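Local coordinates for protein catechol 1,2-dioxygenase (Acinetobacter sp., PDB 1DMH) that uses a ferric iron to split the aromatic ring of catechol with O2, giving cis,cis-muconate in the beta-ketoadipate pathway, at residues L134-T139 with A223-F228. Residues are numbered along the deposited sequence; the frame is centred on the assembly and turned at random.
Sequences LILHGT and AHIHYF. With FE (Fe (III) ion), chain C; MCT (4-methylcatechol), chain D.
Ile-225 and Leu-134 meet end to end between two strands whose axes run 11.7 Å apart at their closest, Ile-225 CD1 lying 4.0 Å from Leu-134 CD1. The same methyl of Ile-225 also comes within 4.3 Å of Leu-136 CD1, touching the two leucines that alternate on one side of strand 133-141. Ile-225 reaches this far because CD1 lies anti to CA (chi2 169°), which extends the CG1 branch. Tyr-227, two residues on, comes at Leu-136 from the opposite direction. Tyr-227 CZ is 4.2 Å from Leu-136 CD1, which approaches the ring obliquely, while Tyr-227 OH sits in the fork of Leu-136, 3.3 Å from both CD1 and CD2. The hydroxyl's polar need is met elsewhere, by a hydrogen bond to the hydroxyl of Tyr-190 on strand 189-195. Contact between the two strands is thus through side chains, and all four of these residues are buried.

Metal ligation occupies the other side of strand 220-230, where His-224 and His-226 alternate with Ile-225 and Tyr-227. His-224 NE2 binds the iron at 2.0 Å and His-226 NE2 at 2.1 Å. 4-Methylcatechol chelates the same ion through O3 and O4, the latter lying at the edge of the His-224 ring, in its plane. Tyr-164 is a further ligand through its hydroxyl oxygen. At the other nitrogen of its ring, His-224 ND1 hydrogen-bonds to Pro-222 O, which would help fix the imidazole's rotation; Trp-156 stacks on the ring of His-226.

The strands cross at -36°, as layers of a beta sandwich do, and strand 220-230 serves both sides: aliphatic and tyrosine side chains fill the sandwich interior, while the alternating histidines build the ferric site of an intradiol ring-cleavage dioxygenase.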
loop_
_atom_site.group_PDB
_atom_site.type_symbol
_atom_site.label_atom_id
_atom_site.label_comp_id
_atom_site.label_asym_id
_atom_site.label_seq_id
_atom_site.Cartn_x
_atom_site.Cartn_y
_atom_site.Cartn_z
ATOM N N LEU A 134 -26.714 -10.981 26.517
ATOM C CA LEU A 134 -26.141 -9.797 27.153
ATOM C C LEU A 134 -27.179 -8.681 27.123
ATOM O O LEU A 134 -27.734 -8.392 26.060
ATOM C CB LEU A 134 -24.916 -9.312 26.360
ATOM C CG LEU A 134 -23.834 -8.416 26.969
ATOM C CD1 LEU A 134 -23.434 -7.422 25.918
ATOM C CD2 LEU A 134 -24.251 -7.754 28.228
ATOM N N ILE A 135 -27.450 -8.072 28.278
ATOM C CA ILE A 135 -28.386 -6.933 28.369
ATOM C C ILE A 135 -27.413 -5.763 28.597
ATOM O O ILE A 135 -26.715 -5.731 29.615
ATOM C CB ILE A 135 -29.343 -7.030 29.620
ATOM C CG1 ILE A 135 -30.204 -8.288 29.531
ATOM C CG2 ILE A 135 -30.221 -5.777 29.750
ATOM C CD1 ILE A 135 -31.026 -8.366 28.296
ATOM N N LEU A 136 -27.341 -4.825 27.659
ATOM C CA LEU A 136 -26.413 -3.701 27.789
ATOM C C LEU A 136 -27.271 -2.439 27.851
ATOM O O LEU A 136 -28.115 -2.208 26.999
ATOM C CB LEU A 136 -25.516 -3.656 26.565
ATOM C CG LEU A 136 -24.161 -2.937 26.459
ATOM C CD1 LEU A 136 -24.100 -2.389 25.043
ATOM C CD2 LEU A 136 -23.948 -1.846 27.476
ATOM N N HIS A 137 -27.057 -1.625 28.866
ATOM C CA HIS A 137 -27.858 -0.427 28.976
ATOM C C HIS A 137 -27.096 0.690 29.674
ATOM O O HIS A 137 -26.051 0.474 30.290
ATOM C CB HIS A 137 -29.164 -0.768 29.713
ATOM C CG HIS A 137 -28.962 -1.314 31.094
ATOM N ND1 HIS A 137 -28.942 -0.515 32.215
ATOM C CD2 HIS A 137 -28.727 -2.577 31.531
ATOM C CE1 HIS A 137 -28.708 -1.258 33.285
ATOM N NE2 HIS A 137 -28.573 -2.513 32.897
ATOM N N GLY A 138 -27.615 1.898 29.546
ATOM C CA GLY A 138 -26.968 3.020 30.174
ATOM C C GLY A 138 -27.734 4.284 29.906
ATOM O O GLY A 138 -28.819 4.255 29.331
ATOM N N THR A 139 -27.158 5.397 30.332
ATOM C CA THR A 139 -27.777 6.695 30.148
ATOM C C THR A 139 -26.801 7.579 29.389
ATOM O O THR A 139 -25.590 7.456 29.560
ATOM C CB THR A 139 -28.076 7.373 31.520
ATOM O OG1 THR A 139 -28.985 6.560 32.279
ATOM C CG2 THR A 139 -28.677 8.777 31.308
ATOM N N ALA A 223 -12.333 -8.713 23.761
ATOM C CA ALA A 223 -13.759 -8.600 23.416
ATOM C C ALA A 223 -14.162 -7.153 23.718
ATOM O O ALA A 223 -13.877 -6.642 24.794
ATOM C CB ALA A 223 -14.577 -9.563 24.257
ATOM N N HIS A 224 -14.836 -6.506 22.765
ATOM C CA HIS A 224 -15.228 -5.105 22.910
ATOM C C HIS A 224 -16.502 -4.785 22.112
ATOM O O HIS A 224 -16.908 -5.535 21.213
ATOM C CB HIS A 224 -14.114 -4.195 22.395
ATOM C CG HIS A 224 -13.796 -4.434 20.957
ATOM N ND1 HIS A 224 -13.059 -5.522 20.532
ATOM C CD2 HIS A 224 -14.219 -3.804 19.838
ATOM C CE1 HIS A 224 -13.041 -5.550 19.211
ATOM N NE2 HIS A 224 -13.737 -4.518 18.765
ATOM N N ILE A 225 -17.112 -3.656 22.462
ATOM C CA ILE A 225 -18.343 -3.184 21.822
ATOM C C ILE A 225 -18.115 -1.734 21.389
ATOM O O ILE A 225 -17.675 -0.913 22.187
ATOM C CB ILE A 225 -19.519 -3.261 22.814
ATOM C CG1 ILE A 225 -19.728 -4.726 23.231
ATOM C CG2 ILE A 225 -20.787 -2.662 22.183
ATOM C CD1 ILE A 225 -20.690 -4.914 24.395
ATOM N N HIS A 226 -18.403 -1.433 20.126
ATOM C CA HIS A 226 -18.213 -0.087 19.571
ATOM C C HIS A 226 -19.424 0.821 19.795
ATOM O O HIS A 226 -20.556 0.355 19.799
ATOM C CB HIS A 226 -18.001 -0.176 18.057
ATOM C CG HIS A 226 -16.732 -0.853 17.659
ATOM N ND1 HIS A 226 -15.536 -0.170 17.521
ATOM C CD2 HIS A 226 -16.465 -2.151 17.379
ATOM C CE1 HIS A 226 -14.589 -1.024 17.169
ATOM N NE2 HIS A 226 -15.125 -2.228 17.077
ATOM N N TYR A 227 -19.161 2.117 19.944
ATOM C CA TYR A 227 -20.197 3.125 20.097
ATOM C C TYR A 227 -19.921 4.380 19.260
ATOM O O TYR A 227 -18.770 4.817 19.129
ATOM C CB TYR A 227 -20.276 3.664 21.530
ATOM C CG TYR A 227 -20.896 2.796 22.587
ATOM C CD1 TYR A 227 -20.173 1.763 23.187
ATOM C CD2 TYR A 227 -22.197 3.045 23.020
ATOM C CE1 TYR A 227 -20.736 0.993 24.213
ATOM C CE2 TYR A 227 -22.779 2.292 24.037
ATOM C CZ TYR A 227 -22.048 1.272 24.633
ATOM O OH TYR A 227 -22.619 0.552 25.654
ATOM N N PHE A 228 -21.003 4.946 18.721
ATOM C CA PHE A 228 -21.023 6.254 18.067
ATOM C C PHE A 228 -22.188 6.859 18.874
ATOM O O PHE A 228 -23.218 6.209 19.066
ATOM C CB PHE A 228 -21.479 6.219 16.613
ATOM C CG PHE A 228 -20.371 6.182 15.612
ATOM C CD1 PHE A 228 -19.101 6.668 15.908
ATOM C CD2 PHE A 228 -20.611 5.681 14.354
ATOM C CE1 PHE A 228 -18.079 6.637 14.938
ATOM C CE2 PHE A 228 -19.605 5.644 13.380
ATOM C CZ PHE A 228 -18.336 6.124 13.674
HETATM FE FE FE C . -14.150 -4.062 16.820
HETATM C C1 MCT D . -9.700 -3.488 14.473
HETATM C C2 MCT D . -10.657 -2.726 15.165
HETATM C C3 MCT D . -11.842 -3.365 15.585
HETATM O O3 MCT D . -12.785 -2.635 16.263
HETATM C C4 MCT D . -12.079 -4.706 15.334
HETATM O O4 MCT D . -13.248 -5.278 15.771
HETATM C C5 MCT D . -11.161 -5.469 14.662
HETATM C C6 MCT D . -9.904 -4.820 14.209
HETATM C C MCT D . -8.399 -2.813 14.000
HETATM O O HOH W 1 -13.006 -3.336 14.629
#